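Local coordinates for peroxisomal membrane protein LPX1 (Saccharomyces cerevisiae, PDB 2Y6U) that hydrolyses acyl esters, triacylglycerols and phospholipids in the yeast peroxisome, with acyl esterase, lipase and phospholipase A activity, at residues I288-A293 and H314-P319; V66-Y71 and L324-A329; K281-R286 and K308-Y313; N198-K203 and G221-N226. All blocks are in the same frame, centred on the assembly; numbering follows the deposited sequence. Where two conformers were deposited one is given.

Contact 1: residues I288-A293 and H314-P319; sequences IHIVGA and HLDVIP
From Ile-288 with His-314 to Gly-292 with Ile-318, strands 288-292 and 314-318 run parallel in unbroken register, their axes 4.7 Å apart at closest approach and inclined by 23°. Five backbone bonds join them: His-289 N and O reach His-314 O and Asp-316 N, Val-291 N and O reach Asp-316 O and Ile-318 N, and Ala-293 N closes the end on Ile-318 O at 3.0 Å. On one face of the sheet Leu-315 lies alongside His-289; with its CG anti to the backbone N (chi1 -177°), CD1 sits over the imidazole face, 4.0 Å from the ring centroid, in a CH-pi contact. The same methyl meets Val-291 CG1 at 3.7 Å, while Tyr-313 OH holds His-289 ND1. The pair forms the strands of a beta-alpha-beta crossover at the edge of the alpha/beta-hydrolase sheet; connecting helix 300-309 packs on this face, helix 330-347 on the other. There Ile-290 CG2 presses on Ile-318 CG1 at 3.5 Å, tighter than usual for carbons. His-314 NE2 donates to Asp-316 OD1 (3.1 Å) in the imidazole plane but from above the carboxylate. Asp-316 OD1 also forms a salt bridge with Arg-336, and OD2 a hydrogen bond with His-340 NE2. An alanine in place of Asp-316 is likely to leave Arg-336 and His-340 without this partner and the His-314 ring freer to turn.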
# COMPACT_ATOMS: atom_id res chain seq x y z
N ILE A 288 -13.85 16.05 -5.32
CA ILE A 288 -14.24 17.06 -6.29
C ILE A 288 -13.73 16.61 -7.65
O ILE A 288 -12.56 16.28 -7.80
CB ILE A 288 -13.54 18.39 -5.96
CG1 ILE A 288 -13.71 18.77 -4.50
CG2 ILE A 288 -13.98 19.47 -6.92
CD1 ILE A 288 -15.25 18.82 -3.94
N HIS A 289 -14.58 16.68 -8.67
CA HIS A 289 -14.24 16.26 -9.99
C HIS A 289 -14.39 17.48 -10.85
O HIS A 289 -15.46 18.05 -10.95
CB HIS A 289 -15.21 15.17 -10.37
CG HIS A 289 -14.94 14.52 -11.69
ND1 HIS A 289 -15.83 13.61 -12.23
CD2 HIS A 289 -13.92 14.64 -12.58
CE1 HIS A 289 -15.36 13.19 -13.38
NE2 HIS A 289 -14.19 13.77 -13.61
N ILE A 290 -13.27 17.98 -11.38
CA ILE A 290 -13.25 19.18 -12.17
C ILE A 290 -13.04 18.72 -13.59
O ILE A 290 -12.08 18.00 -13.92
CB ILE A 290 -12.15 20.13 -11.75
CG1 ILE A 290 -12.33 20.54 -10.28
CG2 ILE A 290 -12.11 21.43 -12.72
CD1 ILE A 290 -11.26 21.46 -9.67
N VAL A 291 -13.96 19.11 -14.46
CA VAL A 291 -13.86 18.74 -15.87
C VAL A 291 -13.92 19.98 -16.73
O VAL A 291 -14.50 20.99 -16.35
CB VAL A 291 -14.90 17.72 -16.33
CG1 VAL A 291 -14.95 16.43 -15.42
CG2 VAL A 291 -16.30 18.36 -16.42
N GLY A 292 -13.29 19.91 -17.88
CA GLY A 292 -13.41 20.91 -18.92
C GLY A 292 -14.70 20.67 -19.76
O GLY A 292 -14.93 19.58 -20.22
N ALA A 293 -15.53 21.72 -19.97
CA ALA A 293 -16.77 21.54 -20.71
C ALA A 293 -16.50 21.09 -22.14
O ALA A 293 -17.29 20.42 -22.70
CB ALA A 293 -17.62 22.93 -20.81
N HIS A 314 -18.69 15.78 -5.98
CA HIS A 314 -19.11 17.07 -6.48
C HIS A 314 -18.45 17.30 -7.82
O HIS A 314 -17.22 17.21 -7.91
CB HIS A 314 -18.68 18.18 -5.54
CG HIS A 314 -18.96 19.57 -6.09
ND1 HIS A 314 -20.07 20.32 -5.74
CD2 HIS A 314 -18.29 20.31 -7.01
CE1 HIS A 314 -20.02 21.49 -6.36
NE2 HIS A 314 -18.99 21.49 -7.18
N LEU A 315 -19.21 17.64 -8.85
CA LEU A 315 -18.67 17.96 -10.17
C LEU A 315 -18.61 19.49 -10.32
O LEU A 315 -19.59 20.23 -9.99
CB LEU A 315 -19.58 17.40 -11.31
CG LEU A 315 -19.02 17.64 -12.75
CD1 LEU A 315 -17.81 16.69 -13.08
CD2 LEU A 315 -20.21 17.62 -13.73
N ASP A 316 -17.48 20.00 -10.87
CA ASP A 316 -17.40 21.39 -11.35
C ASP A 316 -17.01 21.37 -12.80
O ASP A 316 -16.09 20.67 -13.18
CB ASP A 316 -16.27 22.19 -10.74
CG ASP A 316 -16.58 22.69 -9.45
OD1 ASP A 316 -17.65 23.36 -9.28
OD2 ASP A 316 -15.80 22.29 -8.56
N VAL A 317 -17.72 22.10 -13.61
CA VAL A 317 -17.48 22.10 -15.07
C VAL A 317 -16.85 23.48 -15.37
O VAL A 317 -17.42 24.51 -15.01
CB VAL A 317 -18.77 21.88 -15.84
CG1 VAL A 317 -18.62 22.04 -17.34
CG2 VAL A 317 -19.36 20.44 -15.57
N ILE A 318 -15.70 23.48 -15.99
CA ILE A 318 -15.02 24.69 -16.34
C ILE A 318 -15.46 25.08 -17.69
O ILE A 318 -15.18 24.39 -18.66
CB ILE A 318 -13.44 24.52 -16.28
CG1 ILE A 318 -12.90 23.98 -14.95
CG2 ILE A 318 -12.75 25.90 -16.62
CD1 ILE A 318 -13.30 24.81 -13.73
N PRO A 319 -16.17 26.26 -17.81
CA PRO A 319 -16.67 26.60 -19.10
C PRO A 319 -15.51 26.83 -20.04
O PRO A 319 -14.53 27.37 -19.64
CB PRO A 319 -17.49 27.93 -18.86
CG PRO A 319 -17.03 28.43 -17.59
CD PRO A 319 -16.37 27.32 -16.81

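Contact 2: residues V66-Y71 and L324-A329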
# COMPACT_ATOMS: atom_id res chain seq x y z
N VAL A 66 6.24 20.76 -12.80
CA VAL A 66 6.38 22.17 -13.08
C VAL A 66 5.04 22.86 -13.41
O VAL A 66 4.89 24.09 -13.21
CB VAL A 66 7.40 22.47 -14.21
CG1 VAL A 66 6.81 22.34 -15.68
CG2 VAL A 66 8.00 23.87 -13.97
N VAL A 67 4.07 22.08 -13.88
CA VAL A 67 2.78 22.64 -14.30
C VAL A 67 1.98 23.21 -13.13
O VAL A 67 1.05 24.00 -13.33
CB VAL A 67 1.89 21.61 -15.05
CG1 VAL A 67 2.65 21.10 -16.33
CG2 VAL A 67 1.39 20.47 -14.13
N TRP A 68 2.40 22.87 -11.91
CA TRP A 68 1.77 23.40 -10.73
C TRP A 68 2.47 24.60 -10.12
O TRP A 68 1.92 25.26 -9.20
CB TRP A 68 1.61 22.32 -9.69
CG TRP A 68 1.03 21.05 -10.15
CD1 TRP A 68 1.69 19.87 -10.31
CD2 TRP A 68 -0.35 20.80 -10.52
NE1 TRP A 68 0.82 18.89 -10.69
CE2 TRP A 68 -0.44 19.41 -10.83
CE3 TRP A 68 -1.47 21.57 -10.61
CZ2 TRP A 68 -1.58 18.84 -11.23
CZ3 TRP A 68 -2.68 20.95 -10.98
CH2 TRP A 68 -2.71 19.61 -11.28
N GLU A 69 3.65 24.98 -10.62
CA GLU A 69 4.28 26.13 -10.02
C GLU A 69 3.50 27.43 -10.06
O GLU A 69 3.50 28.19 -9.08
CB GLU A 69 5.74 26.33 -10.52
CG GLU A 69 6.57 25.12 -10.16
CD GLU A 69 8.09 25.25 -10.68
OE1 GLU A 69 8.45 26.25 -11.32
OE2 GLU A 69 8.82 24.29 -10.51
N TYR A 70 2.83 27.71 -11.18
CA TYR A 70 1.98 28.84 -11.30
C TYR A 70 0.92 28.89 -10.16
O TYR A 70 0.43 29.94 -9.79
CB TYR A 70 1.31 28.78 -12.69
CG TYR A 70 0.34 29.86 -12.93
CD1 TYR A 70 -1.00 29.73 -12.59
CD2 TYR A 70 0.76 31.05 -13.52
CE1 TYR A 70 -1.91 30.74 -12.82
CE2 TYR A 70 -0.16 32.12 -13.81
CZ TYR A 70 -1.50 31.97 -13.45
OH TYR A 70 -2.32 33.02 -13.66
N TYR A 71 0.51 27.72 -9.68
CA TYR A 71 -0.53 27.66 -8.65
C TYR A 71 -0.07 28.14 -7.28
O TYR A 71 -0.89 28.66 -6.47
CB TYR A 71 -1.01 26.22 -8.47
CG TYR A 71 -1.89 25.68 -9.60
CD1 TYR A 71 -1.48 25.71 -10.95
CD2 TYR A 71 -3.14 25.08 -9.31
CE1 TYR A 71 -2.31 25.20 -12.01
CE2 TYR A 71 -3.91 24.54 -10.33
CZ TYR A 71 -3.53 24.62 -11.66
OH TYR A 71 -4.34 24.09 -12.66
N LEU A 324 -6.89 19.68 -20.99
CA LEU A 324 -5.70 20.30 -20.33
C LEU A 324 -6.04 21.58 -19.60
O LEU A 324 -5.20 22.52 -19.51
CB LEU A 324 -4.59 20.54 -21.35
CG LEU A 324 -4.13 19.31 -22.11
CD1 LEU A 324 -2.98 19.59 -23.13
CD2 LEU A 324 -3.74 18.21 -21.11
N VAL A 325 -7.26 21.64 -19.08
CA VAL A 325 -7.78 22.81 -18.41
C VAL A 325 -6.86 23.26 -17.26
O VAL A 325 -6.77 24.45 -17.01
CB VAL A 325 -9.22 22.56 -17.97
CG1 VAL A 325 -9.37 21.46 -16.85
CG2 VAL A 325 -9.91 23.94 -17.63
N ASN A 326 -6.15 22.32 -16.61
CA ASN A 326 -5.23 22.68 -15.51
C ASN A 326 -4.13 23.60 -15.98
O ASN A 326 -3.70 24.44 -15.18
CB ASN A 326 -4.59 21.50 -14.79
CG ASN A 326 -3.76 20.63 -15.70
OD1 ASN A 326 -4.16 20.40 -16.84
ND2 ASN A 326 -2.60 20.17 -15.20
N VAL A 327 -3.64 23.44 -17.21
CA VAL A 327 -2.59 24.33 -17.73
C VAL A 327 -3.12 25.45 -18.62
O VAL A 327 -2.46 26.45 -18.76
CB VAL A 327 -1.44 23.57 -18.41
CG1 VAL A 327 -0.83 22.54 -17.37
CG2 VAL A 327 -1.86 22.84 -19.68
N GLU A 328 -4.31 25.28 -19.21
CA GLU A 328 -4.85 26.29 -20.11
C GLU A 328 -5.73 27.32 -19.47
O GLU A 328 -5.80 28.43 -19.95
CB GLU A 328 -5.61 25.62 -21.25
CG GLU A 328 -4.74 24.65 -22.00
CD GLU A 328 -5.46 23.92 -23.15
OE1 GLU A 328 -6.72 23.92 -23.19
OE2 GLU A 328 -4.77 23.33 -24.00
N ALA A 329 -6.43 26.95 -18.41
CA ALA A 329 -7.21 27.92 -17.64
C ALA A 329 -6.93 27.76 -16.18
O ALA A 329 -7.84 27.52 -15.40
CB ALA A 329 -8.76 27.71 -17.94
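Tyr-71 OH donates to the backbone oxygen Asn-326 O at 2.6 Å, approaching in the carbonyl plane on a lone pair, with a C=O...donor angle of 116°. The contact joins two elements of the alpha/beta-hydrolase fold: the loop after strand 51-58 and the short helix 325-328 that follows the last strand of the sheet. Beside the bond, Val-327 CG1 packs against Val-67 CB at 3.7 Å and also touches Val-67 CG1. The Asn-326 amide lies against the aromatic side: with CG between the backbone N and the carbonyl carbon (chi1 60°), ND2 comes to 4.0 Å from Trp-68 CH2, and the amide and indole planes are 54° apart. In the next layer the two aromatic side chains meet. Trp-68 sets its CE3 over the centre of the Tyr-71 ring, 3.7 Å above its plane, while Val-67 CG2 lies on one indole face toward its rim. Further out, Val-333, Ile-334 and Ile-337 of helix 330-347 pack on Tyr-71, and Phe-57, His-59 and His-144 touch Trp-68; His-144 belongs to what is probably the nucleophile elbow, whose Gly-143, Ser-145 and Gly-147 lie close by but make no contact with the indole. The helical turn carrying Asn-326 is itself fastened at its start, where Leu-324 O accepts from both Val-327 N and Glu-328 N, each at 2.9 Å.

Contact 3: residues K281-R286 and K308-Y313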
# COMPACT_ATOMS: atom_id res chain seq x y z
N LYS A 281 -15.50 2.38 -5.20
CA LYS A 281 -16.55 2.25 -4.21
C LYS A 281 -16.05 2.37 -2.74
O LYS A 281 -16.88 2.66 -1.86
CB LYS A 281 -17.38 1.00 -4.39
CG LYS A 281 -16.64 -0.33 -4.14
CD LYS A 281 -17.42 -1.60 -4.40
CE LYS A 281 -16.57 -2.80 -4.04
NZ LYS A 281 -17.18 -4.07 -4.45
N PHE A 282 -14.74 2.14 -2.50
CA PHE A 282 -14.18 2.24 -1.16
C PHE A 282 -13.70 3.63 -0.82
O PHE A 282 -13.29 3.89 0.31
CB PHE A 282 -13.07 1.19 -0.97
CG PHE A 282 -13.62 -0.20 -0.89
CD1 PHE A 282 -14.47 -0.57 0.14
CD2 PHE A 282 -13.34 -1.13 -1.88
CE1 PHE A 282 -14.88 -1.87 0.25
CE2 PHE A 282 -13.81 -2.39 -1.82
CZ PHE A 282 -14.61 -2.79 -0.77
N VAL A 283 -13.71 4.54 -1.82
CA VAL A 283 -13.19 5.89 -1.64
C VAL A 283 -14.35 6.73 -1.05
O VAL A 283 -15.28 7.10 -1.75
CB VAL A 283 -12.68 6.51 -2.95
CG1 VAL A 283 -12.32 8.02 -2.78
CG2 VAL A 283 -11.44 5.65 -3.45
N ARG A 284 -14.27 6.95 0.24
CA ARG A 284 -15.40 7.54 1.02
C ARG A 284 -15.21 9.04 1.21
O ARG A 284 -16.15 9.74 1.63
CB ARG A 284 -15.48 6.92 2.40
CG ARG A 284 -15.75 5.49 2.38
CD ARG A 284 -15.94 5.19 3.83
NE ARG A 284 -15.72 3.81 4.15
CZ ARG A 284 -16.00 3.29 5.34
NH1 ARG A 284 -16.47 4.08 6.32
NH2 ARG A 284 -15.80 1.99 5.55
N LYS A 285 -14.06 9.55 0.82
CA LYS A 285 -13.72 10.94 1.02
C LYS A 285 -14.46 11.86 0.10
O LYS A 285 -14.75 11.52 -1.03
CB LYS A 285 -12.20 11.15 0.73
CG LYS A 285 -11.29 10.24 1.48
CD LYS A 285 -11.39 10.39 3.03
CE LYS A 285 -10.58 9.31 3.76
NZ LYS A 285 -9.16 9.30 3.35
N ARG A 286 -14.69 13.08 0.55
CA ARG A 286 -15.15 14.10 -0.34
C ARG A 286 -14.20 14.20 -1.53
O ARG A 286 -13.00 14.37 -1.36
CB ARG A 286 -15.09 15.42 0.43
CG ARG A 286 -15.44 16.60 -0.45
CD ARG A 286 -16.85 16.74 -0.48
NE ARG A 286 -17.43 18.00 -0.99
CZ ARG A 286 -18.63 18.06 -1.62
NH1 ARG A 286 -19.37 16.95 -1.87
NH2 ARG A 286 -19.10 19.25 -2.01
N LYS A 308 -21.42 7.88 -10.30
CA LYS A 308 -22.25 6.84 -9.79
C LYS A 308 -21.57 6.10 -8.63
O LYS A 308 -22.22 5.38 -7.89
CB LYS A 308 -22.56 5.85 -10.92
CG LYS A 308 -23.56 6.39 -11.91
CD LYS A 308 -23.63 5.60 -13.21
CE LYS A 308 -24.75 6.15 -14.14
NZ LYS A 308 -24.53 5.74 -15.56
N THR A 309 -20.27 6.24 -8.51
CA THR A 309 -19.53 5.34 -7.66
C THR A 309 -18.92 5.97 -6.37
O THR A 309 -18.78 5.29 -5.33
CB THR A 309 -18.46 4.55 -8.49
OG1 THR A 309 -19.08 3.95 -9.63
CG2 THR A 309 -17.88 3.37 -7.64
N LEU A 310 -18.61 7.23 -6.47
CA LEU A 310 -18.07 8.02 -5.36
C LEU A 310 -19.24 8.48 -4.50
O LEU A 310 -20.13 9.21 -4.98
CB LEU A 310 -17.25 9.13 -5.92
CG LEU A 310 -15.89 8.83 -6.51
CD1 LEU A 310 -15.35 10.02 -7.33
CD2 LEU A 310 -14.96 8.42 -5.33
N GLN A 311 -19.25 8.07 -3.22
CA GLN A 311 -20.38 8.38 -2.33
C GLN A 311 -20.47 9.86 -2.03
O GLN A 311 -21.53 10.34 -1.79
CB GLN A 311 -20.26 7.66 -0.97
CG GLN A 311 -20.63 6.23 -0.95
CD GLN A 311 -20.13 5.45 0.38
OE1 GLN A 311 -19.09 5.79 1.07
NE2 GLN A 311 -20.85 4.38 0.66
N ASN A 312 -19.34 10.56 -1.98
CA ASN A 312 -19.31 11.96 -1.61
C ASN A 312 -18.67 12.71 -2.73
O ASN A 312 -17.46 12.90 -2.77
CB ASN A 312 -18.56 12.15 -0.26
CG ASN A 312 -18.72 13.56 0.34
OD1 ASN A 312 -19.35 14.44 -0.30
ND2 ASN A 312 -18.17 13.78 1.54
N TYR A 313 -19.48 13.16 -3.68
CA TYR A 313 -18.99 13.58 -4.99
C TYR A 313 -19.54 14.94 -5.38
O TYR A 313 -20.76 15.24 -5.09
CB TYR A 313 -19.51 12.56 -5.99
CG TYR A 313 -19.22 12.85 -7.45
CD1 TYR A 313 -18.06 12.47 -8.04
CD2 TYR A 313 -20.14 13.60 -8.25
CE1 TYR A 313 -17.78 12.71 -9.31
CE2 TYR A 313 -19.90 13.82 -9.51
CZ TYR A 313 -18.72 13.39 -10.09
OH TYR A 313 -18.50 13.62 -11.42
O HOH W 1 -16.60 9.60 -2.15
O HOH W 2 -17.50 5.94 -2.68
O HOH W 3 -16.97 11.87 3.05
O HOH W 4 -18.64 9.00 2.07
O HOH W 5 -21.83 17.20 -2.88
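The guanidinium of Arg-286 presents its edge to the amide of Asn-312: NH1 donates to OD1 of Asn-312 at 3.0 Å, with the acceptor 22° out of the guanidinium plane and the two flat groups turned 41° apart. Water 5 lies in the guanidinium plane and links Arg-286 NH1 with Tyr-313 O. The arginine chain bends at chi2 (85°), and the amide crosses its aliphatic part, with OD1 of Asn-312 3.4 Å from Arg-286 CD and ND2 against CB. Asn-312 ND2 donates to water 3, which in turn gives a proton to Arg-284 O. The Gln-311 amide stands steeply to the Arg-284 guanidinium, but the chains run side by side, Gln-311 OE1 lying 3.6 Å from Arg-284 CG.

Water replaces direct backbone pairing here. Water 1 accepts from Asn-312 N and lies 2.9 Å from both Val-283 O and Lys-285 O; water 2 accepts from Gln-311 N at 2.8 Å and sits beside Val-283 O and Thr-309 O. The apolar contact is Val-283 CG1 against Leu-310 CD2, 3.7 Å apart.

At the surface, Lys-281 NZ bonds Ser-278 of the second subunit, and Phe-282 meets Phe-275 of that subunit edge-to-face. The contact joins the approach to strand 286-292 with the turn from helix 300-309 into strand 313-318, both at the N-terminal ends of the two parallel strands, while Val-283 also packs on helix 146-157 and Leu-165 of strand 164-168.

Contact 4: residues N198-K203 and G221-N226; sequences NSLRLK and GSFFTN
The apolar part of the contact centres on the Phe-223 ring, one face of which is overlaid by the aliphatic chain of Lys-203. Lys-203 CB lies 4.0 Å from the ring centroid and 23° off its normal, a CH-pi contact, and bends at chi3 (81°) and chi4 (69°) fold the chain back across the ring, bringing CE to 3.7 Å from Phe-223 CD1. Leu-200 CD2 adds a contact at Phe-223 CZ, 3.7 Å away.

Of the polar links, one is direct: Lys-203 NZ donates to Ser-222 O at 3.2 Å, from above the carbonyl plane and not on a lone pair. Any cation-pi attraction of NZ to the ring is weak at this range. An alanine in place of Lys-203 would probably leave Ser-222 O without this donor and uncover much of the Phe-223 face.

Two waters bridge the backbones. Water 6 donates to Leu-202 O (2.8 Å) and Gly-221 O (2.7 Å); water 7 donates to Lys-203 O at 2.6 Å and accepts from Phe-223 N.

Within 221-226, Ser-222 OG accepts from Phe-224 N, an ST turn, and also bonds Met-218 O. The contact thus ties the end of helix 194-202 to the turn after helix 211-220, in the helical insertion between strands 164-168 and 286-292 that forms the cap of many alpha/beta-hydrolases.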
# COMPACT_ATOMS: atom_id res chain seq x y z
N ASN A 198 -0.07 7.05 -33.35
CA ASN A 198 0.53 7.86 -34.41
C ASN A 198 0.37 9.35 -34.11
O ASN A 198 1.31 10.14 -34.26
CB ASN A 198 -0.05 7.52 -35.78
CG ASN A 198 0.48 6.20 -36.36
OD1 ASN A 198 1.51 5.69 -35.92
ND2 ASN A 198 -0.22 5.68 -37.39
N SER A 199 -0.80 9.71 -33.63
CA SER A 199 -1.13 11.10 -33.41
C SER A 199 -0.48 11.61 -32.14
O SER A 199 -0.06 12.76 -32.08
CB SER A 199 -2.64 11.30 -33.41
OG SER A 199 -3.03 12.26 -32.45
N LEU A 200 -0.39 10.75 -31.11
CA LEU A 200 0.38 11.06 -29.94
C LEU A 200 1.88 11.17 -30.30
O LEU A 200 2.57 12.03 -29.80
CB LEU A 200 0.21 9.96 -28.88
CG LEU A 200 -1.08 9.84 -28.08
CD1 LEU A 200 -0.93 8.55 -27.23
CD2 LEU A 200 -1.38 11.01 -27.14
N ARG A 201 2.38 10.28 -31.15
CA ARG A 201 3.77 10.37 -31.53
C ARG A 201 4.12 11.74 -32.11
O ARG A 201 5.14 12.30 -31.78
CB ARG A 201 4.20 9.18 -32.40
CG ARG A 201 5.75 9.05 -32.59
CD ARG A 201 6.25 7.63 -33.13
NE ARG A 201 7.74 7.42 -33.13
CZ ARG A 201 8.50 6.85 -32.15
NH1 ARG A 201 7.99 6.40 -31.01
NH2 ARG A 201 9.82 6.72 -32.31
N LEU A 202 3.26 12.30 -32.95
CA LEU A 202 3.56 13.59 -33.55
C LEU A 202 3.57 14.80 -32.57
O LEU A 202 4.19 15.82 -32.86
CB LEU A 202 2.64 13.79 -34.76
CG LEU A 202 3.03 12.87 -35.97
CD1 LEU A 202 2.13 13.01 -37.21
CD2 LEU A 202 4.52 13.00 -36.46
N LYS A 203 2.98 14.63 -31.37
CA LYS A 203 2.87 15.68 -30.39
C LYS A 203 3.73 15.44 -29.11
O LYS A 203 3.57 16.11 -28.09
CB LYS A 203 1.38 15.84 -30.04
CG LYS A 203 0.58 16.47 -31.24
CD LYS A 203 -0.84 16.82 -30.83
CE LYS A 203 -0.92 18.15 -30.09
NZ LYS A 203 -0.62 19.33 -30.98
N GLY A 221 3.75 22.77 -31.83
CA GLY A 221 3.48 21.37 -32.17
C GLY A 221 3.31 20.44 -30.98
O GLY A 221 2.90 19.30 -31.13
N SER A 222 3.56 20.93 -29.78
CA SER A 222 3.42 20.10 -28.60
C SER A 222 1.93 20.09 -28.15
O SER A 222 1.08 20.79 -28.74
CB SER A 222 4.29 20.67 -27.47
OG SER A 222 3.67 21.83 -26.90
N PHE A 223 1.66 19.35 -27.08
CA PHE A 223 0.35 19.39 -26.44
C PHE A 223 0.11 20.71 -25.69
O PHE A 223 -1.01 20.96 -25.24
CB PHE A 223 0.18 18.23 -25.49
CG PHE A 223 -0.37 16.99 -26.15
CD1 PHE A 223 -1.68 16.98 -26.67
CD2 PHE A 223 0.41 15.84 -26.27
CE1 PHE A 223 -2.20 15.86 -27.31
CE2 PHE A 223 -0.11 14.70 -26.90
CZ PHE A 223 -1.40 14.71 -27.43
N PHE A 224 1.14 21.55 -25.54
CA PHE A 224 1.03 22.69 -24.58
C PHE A 224 0.88 24.06 -25.25
O PHE A 224 0.95 25.09 -24.58
CB PHE A 224 2.25 22.65 -23.64
CG PHE A 224 2.54 21.28 -23.14
CD1 PHE A 224 1.58 20.62 -22.40
CD2 PHE A 224 3.76 20.64 -23.40
CE1 PHE A 224 1.79 19.32 -21.95
CE2 PHE A 224 3.98 19.37 -22.92
CZ PHE A 224 3.02 18.73 -22.20
N THR A 225 0.57 24.06 -26.55
CA THR A 225 0.54 25.31 -27.34
C THR A 225 -0.45 26.31 -26.80
O THR A 225 -0.27 27.54 -26.99
CB THR A 225 0.23 25.07 -28.86
OG1 THR A 225 -1.15 24.69 -29.00
CG2 THR A 225 1.12 23.95 -29.41
N ASN A 226 -1.50 25.82 -26.16
CA ASN A 226 -2.55 26.70 -25.66
C ASN A 226 -2.46 26.89 -24.15
O ASN A 226 -3.36 27.46 -23.58
CB ASN A 226 -3.95 26.22 -26.06
CG ASN A 226 -4.19 26.35 -27.57
OD1 ASN A 226 -4.52 25.38 -28.21
ND2 ASN A 226 -3.98 27.53 -28.13
O HOH W 6 3.10 18.32 -33.63
O HOH W 7 3.60 17.53 -25.88

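How the contacts relate
From the N terminus, residues 66-71 open contact 2, the long loop that closes only at 324-329 and encloses the other three contacts. Contact 4 closes first, joining the end of helix 194-202 to the loop after helix 211-220. Then 281-286 and 288-293 open contacts 3 and 1, which cross: 308-313 closes contact 3 before 314-319 closes contact 1, contact 3 joining the approaches to the two strands and contact 1 the strands of the same beta-alpha-beta unit. They also touch through Arg-286 and His-314. Contact 1 touches contact 2 through Ile-318 and Val-325, and contact 2 touches contact 4 through Leu-324 and Phe-223. Contacts 3 and 4 lie about 34 Å apart between centres, at opposite ends of this chain of contacts.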